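Local coordinates for protein ORF10 (Moritella marina, PDB 6RIW) that probably carries out decarboxylative condensation in polyunsaturated fatty acid synthesis, here as the ketosynthase-chain length factor didomain of a larger synthase protein, at residues P302-Y315 / G338-R352. Numbering follows the deposited sequence.
Sequences PNTKGQVLVYERAY and GDNVELRSMETFFSR
Ser345 sits as a small polar knob among Thr304, Gln307, Val308 and Tyr311, where the backbones draw near at Thr304 and Ser345. The segment axes of helices 304-315 and 338-350 approach to 8.9 Å, crossing at -44°. The buried Ser345 OG donates to Gln307 OE1 at 2.6 Å, tilted out of the amide plane. Thr304 OG1 lies 2.8 Å from Ser345 OG and also meets a water shared with Thr348 OG1. Gln307 NE2 donates to a water that in turn donates to Gly338 O, so the amide bridges two turns of the partner helix. On the N-terminal side Pro302 packs its CG against Val341.

One turn on, the contact becomes aromatic. Phe349 has CG anti to the backbone N (chi1 -178°), which turns one face of its ring to Tyr311 CB, 3.6 Å from the ring centroid and almost on the normal, in a CH-pi contact; the two rings themselves meet obliquely. Tyr315 is slid beside the same ring, CD2 to Phe349 CE2 3.7 Å, and its hydroxyl bonds to His446 in strand 443-450. Cut back to an alanine here, Phe349 would probably leave Tyr311 CB with no ring face to rest on and Tyr315 CD2 without its apolar partner. Along the more exposed margin, Glu312 OE2 takes the NH1 proton of Arg352 at 2.8 Å through its anti lone pair, nearly straight (176°) and in the guanidinium plane, while a water links the same oxygen to Arg352 NH2.

These helices belong to the ketosynthase C-terminal half of the thiolase-like fold, and Tyr311 and Gln307 also rest on strand 432-439. In the largely buried hydroxyl-amide network, OE1 accepting from Ser345 while NE2 donates to water sets which way round the Gln307 amide lies.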
loop_
_atom_site.group_PDB
_atom_site.type_symbol
_atom_site.label_atom_id
_atom_site.label_comp_id
_atom_site.label_asym_id
_atom_site.label_seq_id
_atom_site.Cartn_x
_atom_site.Cartn_y
_atom_site.Cartn_z
ATOM N N PRO A 302 -9.488 18.157 2.667
ATOM C CA PRO A 302 -10.128 18.019 1.352
ATOM C C PRO A 302 -10.259 19.355 0.635
ATOM O O PRO A 302 -10.346 20.419 1.252
ATOM C CB PRO A 302 -11.509 17.454 1.691
ATOM C CG PRO A 302 -11.778 17.995 3.076
ATOM C CD PRO A 302 -10.454 18.041 3.775
ATOM N N ASN A 303 -10.275 19.272 -0.694
ATOM C CA ASN A 303 -10.354 20.424 -1.586
ATOM C C ASN A 303 -11.626 20.289 -2.405
ATOM O O ASN A 303 -11.794 19.312 -3.140
ATOM C CB ASN A 303 -9.125 20.487 -2.498
ATOM C CG ASN A 303 -8.983 21.814 -3.227
ATOM O OD1 ASN A 303 -9.974 22.465 -3.564
ATOM N ND2 ASN A 303 -7.734 22.209 -3.495
ATOM N N THR A 304 -12.527 21.263 -2.281
ATOM C CA THR A 304 -13.791 21.135 -2.995
ATOM C C THR A 304 -13.587 21.076 -4.512
ATOM O O THR A 304 -14.384 20.444 -5.211
ATOM C CB THR A 304 -14.740 22.278 -2.607
ATOM O OG1 THR A 304 -16.026 22.063 -3.213
ATOM C CG2 THR A 304 -14.174 23.629 -3.043
ATOM N N LYS A 305 -12.511 21.673 -5.040
ATOM C CA LYS A 305 -12.334 21.673 -6.497
ATOM C C LYS A 305 -12.147 20.257 -7.040
ATOM O O LYS A 305 -12.700 19.914 -8.092
ATOM C CB LYS A 305 -11.159 22.566 -6.913
ATOM C CG LYS A 305 -9.767 22.021 -6.575
ATOM C CD LYS A 305 -8.653 23.074 -6.704
ATOM C CE LYS A 305 -7.964 23.017 -8.044
ATOM N NZ LYS A 305 -6.718 22.183 -7.961
ATOM N N GLY A 306 -11.383 19.415 -6.334
ATOM C CA GLY A 306 -11.208 18.046 -6.791
ATOM C C GLY A 306 -12.467 17.218 -6.664
ATOM O O GLY A 306 -12.695 16.298 -7.461
ATOM N N GLN A 307 -13.299 17.511 -5.655
ATOM C CA GLN A 307 -14.537 16.759 -5.477
ATOM C C GLN A 307 -15.551 17.082 -6.564
ATOM O O GLN A 307 -16.185 16.176 -7.111
ATOM C CB GLN A 307 -15.123 17.037 -4.094
ATOM C CG GLN A 307 -14.123 16.680 -2.965
ATOM C CD GLN A 307 -14.692 16.930 -1.581
ATOM O OE1 GLN A 307 -15.768 17.530 -1.441
ATOM N NE2 GLN A 307 -13.965 16.488 -0.543
ATOM N N VAL A 308 -15.766 18.366 -6.852
ATOM C CA VAL A 308 -16.631 18.707 -7.979
ATOM C C VAL A 308 -16.100 18.068 -9.261
ATOM O O VAL A 308 -16.861 17.499 -10.050
ATOM C CB VAL A 308 -16.757 20.242 -8.110
ATOM C CG1 VAL A 308 -17.464 20.621 -9.423
ATOM C CG2 VAL A 308 -17.497 20.821 -6.898
ATOM N N LEU A 309 -14.775 18.096 -9.459
ATOM C CA LEU A 309 -14.215 17.519 -10.678
ATOM C C LEU A 309 -14.540 16.032 -10.802
ATOM O O LEU A 309 -14.906 15.564 -11.884
ATOM C CB LEU A 309 -12.707 17.748 -10.728
ATOM C CG LEU A 309 -11.969 17.123 -11.918
ATOM C CD1 LEU A 309 -12.412 17.722 -13.280
ATOM C CD2 LEU A 309 -10.458 17.248 -11.731
ATOM N N VAL A 310 -14.407 15.263 -9.716
ATOM C CA VAL A 310 -14.681 13.831 -9.855
ATOM C C VAL A 310 -16.165 13.583 -10.142
ATOM O O VAL A 310 -16.511 12.641 -10.868
ATOM C CB VAL A 310 -14.183 13.037 -8.625
ATOM C CG1 VAL A 310 -15.178 13.080 -7.471
ATOM C CG2 VAL A 310 -13.907 11.595 -9.020
ATOM N N TYR A 311 -17.062 14.427 -9.614
ATOM C CA TYR A 311 -18.477 14.316 -9.971
ATOM C C TYR A 311 -18.674 14.527 -11.466
ATOM O O TYR A 311 -19.381 13.761 -12.123
ATOM C CB TYR A 311 -19.327 15.343 -9.216
ATOM C CG TYR A 311 -19.359 15.233 -7.720
ATOM C CD1 TYR A 311 -19.358 14.003 -7.076
ATOM C CD2 TYR A 311 -19.412 16.378 -6.949
ATOM C CE1 TYR A 311 -19.397 13.927 -5.688
ATOM C CE2 TYR A 311 -19.464 16.321 -5.588
ATOM C CZ TYR A 311 -19.456 15.100 -4.953
ATOM O OH TYR A 311 -19.480 15.083 -3.581
ATOM N N GLU A 312 -18.089 15.599 -12.004
ATOM C CA GLU A 312 -18.225 15.883 -13.427
ATOM C C GLU A 312 -17.731 14.709 -14.255
ATOM O O GLU A 312 -18.436 14.228 -15.149
ATOM C CB GLU A 312 -17.461 17.157 -13.787
ATOM C CG GLU A 312 -18.046 18.403 -13.151
ATOM C CD GLU A 312 -17.116 19.595 -13.212
ATOM O OE1 GLU A 312 -15.929 19.412 -13.552
ATOM O OE2 GLU A 312 -17.577 20.724 -12.918
ATOM N N ARG A 313 -16.539 14.193 -13.921
ATOM C CA ARG A 313 -15.959 13.086 -14.678
ATOM C C ARG A 313 -16.789 11.821 -14.549
ATOM O O ARG A 313 -16.871 11.047 -15.504
ATOM C CB ARG A 313 -14.514 12.823 -14.212
ATOM C CG ARG A 313 -13.521 13.902 -14.583
ATOM C CD ARG A 313 -12.117 13.524 -14.091
ATOM N NE ARG A 313 -11.077 14.426 -14.568
ATOM C CZ ARG A 313 -9.849 14.462 -14.053
ATOM N NH1 ARG A 313 -9.532 13.639 -13.052
ATOM N NH2 ARG A 313 -8.945 15.306 -14.526
ATOM N N ALA A 314 -17.428 11.598 -13.393
ATOM C CA ALA A 314 -18.155 10.352 -13.173
ATOM C C ALA A 314 -19.452 10.304 -13.969
ATOM O O ALA A 314 -19.780 9.272 -14.572
ATOM C CB ALA A 314 -18.459 10.167 -11.681
ATOM N N TYR A 315 -20.229 11.389 -13.949
ATOM C CA TYR A 315 -21.502 11.355 -14.669
ATOM C C TYR A 315 -21.289 11.429 -16.173
ATOM O O TYR A 315 -22.057 10.832 -16.932
ATOM C CB TYR A 315 -22.435 12.456 -14.136
ATOM C CG TYR A 315 -22.900 12.025 -12.771
ATOM C CD1 TYR A 315 -23.913 11.072 -12.637
ATOM C CD2 TYR A 315 -22.246 12.462 -11.621
ATOM C CE1 TYR A 315 -24.297 10.608 -11.396
ATOM C CE2 TYR A 315 -22.628 12.008 -10.366
ATOM C CZ TYR A 315 -23.648 11.078 -10.261
ATOM O OH TYR A 315 -24.014 10.613 -9.015
ATOM N N GLY A 338 -14.300 18.179 6.922
ATOM C CA GLY A 338 -14.620 17.326 5.783
ATOM C C GLY A 338 -16.110 17.211 5.496
ATOM O O GLY A 338 -16.523 17.151 4.333
ATOM N N ASP A 339 -16.937 17.148 6.544
ATOM C CA ASP A 339 -18.377 17.073 6.316
ATOM C C ASP A 339 -18.867 18.318 5.572
ATOM O O ASP A 339 -19.644 18.217 4.615
ATOM C CB ASP A 339 -19.123 16.901 7.649
ATOM C CG ASP A 339 -18.984 15.476 8.260
ATOM O OD1 ASP A 339 -18.130 14.656 7.794
ATOM O OD2 ASP A 339 -19.734 15.191 9.244
ATOM N N ASN A 340 -18.376 19.502 5.968
ATOM C CA ASN A 340 -18.829 20.746 5.343
ATOM C C ASN A 340 -18.300 20.891 3.918
ATOM O O ASN A 340 -19.010 21.400 3.039
ATOM C CB ASN A 340 -18.404 21.950 6.188
ATOM C CG ASN A 340 -19.197 22.062 7.484
ATOM O OD1 ASN A 340 -20.339 22.498 7.477
ATOM N ND2 ASN A 340 -18.594 21.649 8.598
ATOM N N VAL A 341 -17.054 20.471 3.669
ATOM C CA VAL A 341 -16.518 20.554 2.311
ATOM C C VAL A 341 -17.299 19.650 1.367
ATOM O O VAL A 341 -17.632 20.051 0.245
ATOM C CB VAL A 341 -15.011 20.234 2.289
ATOM C CG1 VAL A 341 -14.528 20.085 0.842
ATOM C CG2 VAL A 341 -14.216 21.340 2.967
ATOM N N GLU A 342 -17.606 18.416 1.793
ATOM C CA GLU A 342 -18.362 17.517 0.928
ATOM C C GLU A 342 -19.765 18.058 0.659
ATOM O O GLU A 342 -20.290 17.922 -0.456
ATOM C CB GLU A 342 -18.442 16.108 1.536
ATOM C CG GLU A 342 -19.312 15.137 0.702
ATOM C CD GLU A 342 -19.230 13.668 1.156
ATOM O OE1 GLU A 342 -18.885 13.417 2.335
ATOM O OE2 GLU A 342 -19.507 12.770 0.323
ATOM N N LEU A 343 -20.394 18.676 1.669
ATOM C CA LEU A 343 -21.715 19.262 1.443
ATOM C C LEU A 343 -21.631 20.438 0.474
ATOM O O LEU A 343 -22.532 20.635 -0.349
ATOM C CB LEU A 343 -22.342 19.697 2.769
ATOM C CG LEU A 343 -22.899 18.560 3.629
ATOM C CD1 LEU A 343 -23.158 19.011 5.075
ATOM C CD2 LEU A 343 -24.160 17.995 2.988
ATOM N N ARG A 344 -20.551 21.213 0.544
ATOM C CA ARG A 344 -20.370 22.305 -0.408
ATOM C C ARG A 344 -20.183 21.772 -1.820
ATOM O O ARG A 344 -20.796 22.282 -2.771
ATOM C CB ARG A 344 -19.180 23.169 0.007
ATOM C CG ARG A 344 -18.763 24.207 -1.036
ATOM C CD ARG A 344 -17.699 25.141 -0.505
ATOM N NE ARG A 344 -17.313 26.168 -1.480
ATOM C CZ ARG A 344 -16.167 26.853 -1.443
ATOM N NH1 ARG A 344 -15.280 26.629 -0.480
ATOM N NH2 ARG A 344 -15.896 27.760 -2.373
ATOM N N SER A 345 -19.333 20.745 -1.973
ATOM C CA SER A 345 -19.098 20.137 -3.278
ATOM C C SER A 345 -20.391 19.639 -3.894
ATOM O O SER A 345 -20.655 19.864 -5.079
ATOM C CB SER A 345 -18.112 18.974 -3.137
ATOM O OG SER A 345 -16.854 19.460 -2.733
ATOM N N MET A 346 -21.207 18.939 -3.108
ATOM C CA MET A 346 -22.448 18.405 -3.652
ATOM C C MET A 346 -23.424 19.525 -3.978
ATOM O O MET A 346 -24.175 19.434 -4.956
ATOM C CB MET A 346 -23.067 17.430 -2.669
ATOM C CG MET A 346 -22.199 16.216 -2.406
ATOM S SD MET A 346 -23.203 14.869 -1.772
ATOM C CE MET A 346 -23.182 15.348 -0.034
ATOM N N GLU A 347 -23.430 20.580 -3.168
ATOM C CA GLU A 347 -24.289 21.726 -3.462
ATOM C C GLU A 347 -23.887 22.364 -4.785
ATOM O O GLU A 347 -24.731 22.603 -5.659
ATOM C CB GLU A 347 -24.207 22.741 -2.321
ATOM C CG GLU A 347 -24.724 24.133 -2.688
ATOM C CD GLU A 347 -24.440 25.140 -1.603
ATOM O OE1 GLU A 347 -25.133 25.089 -0.561
ATOM O OE2 GLU A 347 -23.515 25.964 -1.783
ATOM N N THR A 348 -22.584 22.597 -4.965
ATOM C CA THR A 348 -22.094 23.204 -6.197
ATOM C C THR A 348 -22.519 22.405 -7.423
ATOM O O THR A 348 -22.994 22.976 -8.410
ATOM C CB THR A 348 -20.578 23.322 -6.138
ATOM O OG1 THR A 348 -20.219 24.210 -5.073
ATOM C CG2 THR A 348 -20.021 23.826 -7.462
ATOM N N PHE A 349 -22.381 21.079 -7.368
ATOM C CA PHE A 349 -22.589 20.250 -8.554
ATOM C C PHE A 349 -24.067 20.002 -8.824
ATOM O O PHE A 349 -24.547 20.241 -9.937
ATOM C CB PHE A 349 -21.847 18.918 -8.389
ATOM C CG PHE A 349 -21.958 18.007 -9.578
ATOM C CD1 PHE A 349 -21.303 18.308 -10.771
ATOM C CD2 PHE A 349 -22.710 16.850 -9.506
ATOM C CE1 PHE A 349 -21.408 17.465 -11.865
ATOM C CE2 PHE A 349 -22.812 16.007 -10.590
ATOM C CZ PHE A 349 -22.153 16.314 -11.772
ATOM N N PHE A 350 -24.810 19.511 -7.828
ATOM C CA PHE A 350 -26.187 19.105 -8.100
ATOM C C PHE A 350 -27.149 20.284 -8.218
ATOM O O PHE A 350 -28.228 20.130 -8.810
ATOM C CB PHE A 350 -26.670 18.128 -7.033
ATOM C CG PHE A 350 -26.072 16.759 -7.185
ATOM C CD1 PHE A 350 -26.553 15.890 -8.149
ATOM C CD2 PHE A 350 -24.998 16.367 -6.396
ATOM C CE1 PHE A 350 -26.006 14.635 -8.302
ATOM C CE2 PHE A 350 -24.429 15.114 -6.559
ATOM C CZ PHE A 350 -24.933 14.250 -7.509
ATOM N N SER A 351 -26.790 21.455 -7.700
ATOM C CA SER A 351 -27.653 22.611 -7.925
ATOM C C SER A 351 -27.693 23.016 -9.397
ATOM O O SER A 351 -28.666 23.651 -9.821
ATOM C CB SER A 351 -27.216 23.778 -7.036
ATOM O OG SER A 351 -25.994 24.337 -7.459
ATOM N N ARG A 352 -26.691 22.616 -10.193
ATOM C CA ARG A 352 -26.694 22.910 -11.627
ATOM C C ARG A 352 -27.865 22.254 -12.344
ATOM O O ARG A 352 -28.269 22.713 -13.421
ATOM C CB ARG A 352 -25.385 22.439 -12.276
ATOM C CG ARG A 352 -24.147 23.117 -11.757
ATOM C CD ARG A 352 -22.872 22.396 -12.216
ATOM N NE ARG A 352 -21.690 23.052 -11.660
ATOM C CZ ARG A 352 -20.442 22.625 -11.817
ATOM N NH1 ARG A 352 -20.193 21.527 -12.526
ATOM N NH2 ARG A 352 -19.445 23.307 -11.276
HETATM O O HOH W 1 -17.615 23.882 -4.408
HETATM O O HOH W 2 -14.773 16.020 2.293
HETATM O O HOH W 3 -20.447 13.060 -2.072
HETATM O O HOH W 4 -16.674 23.006 -11.831
#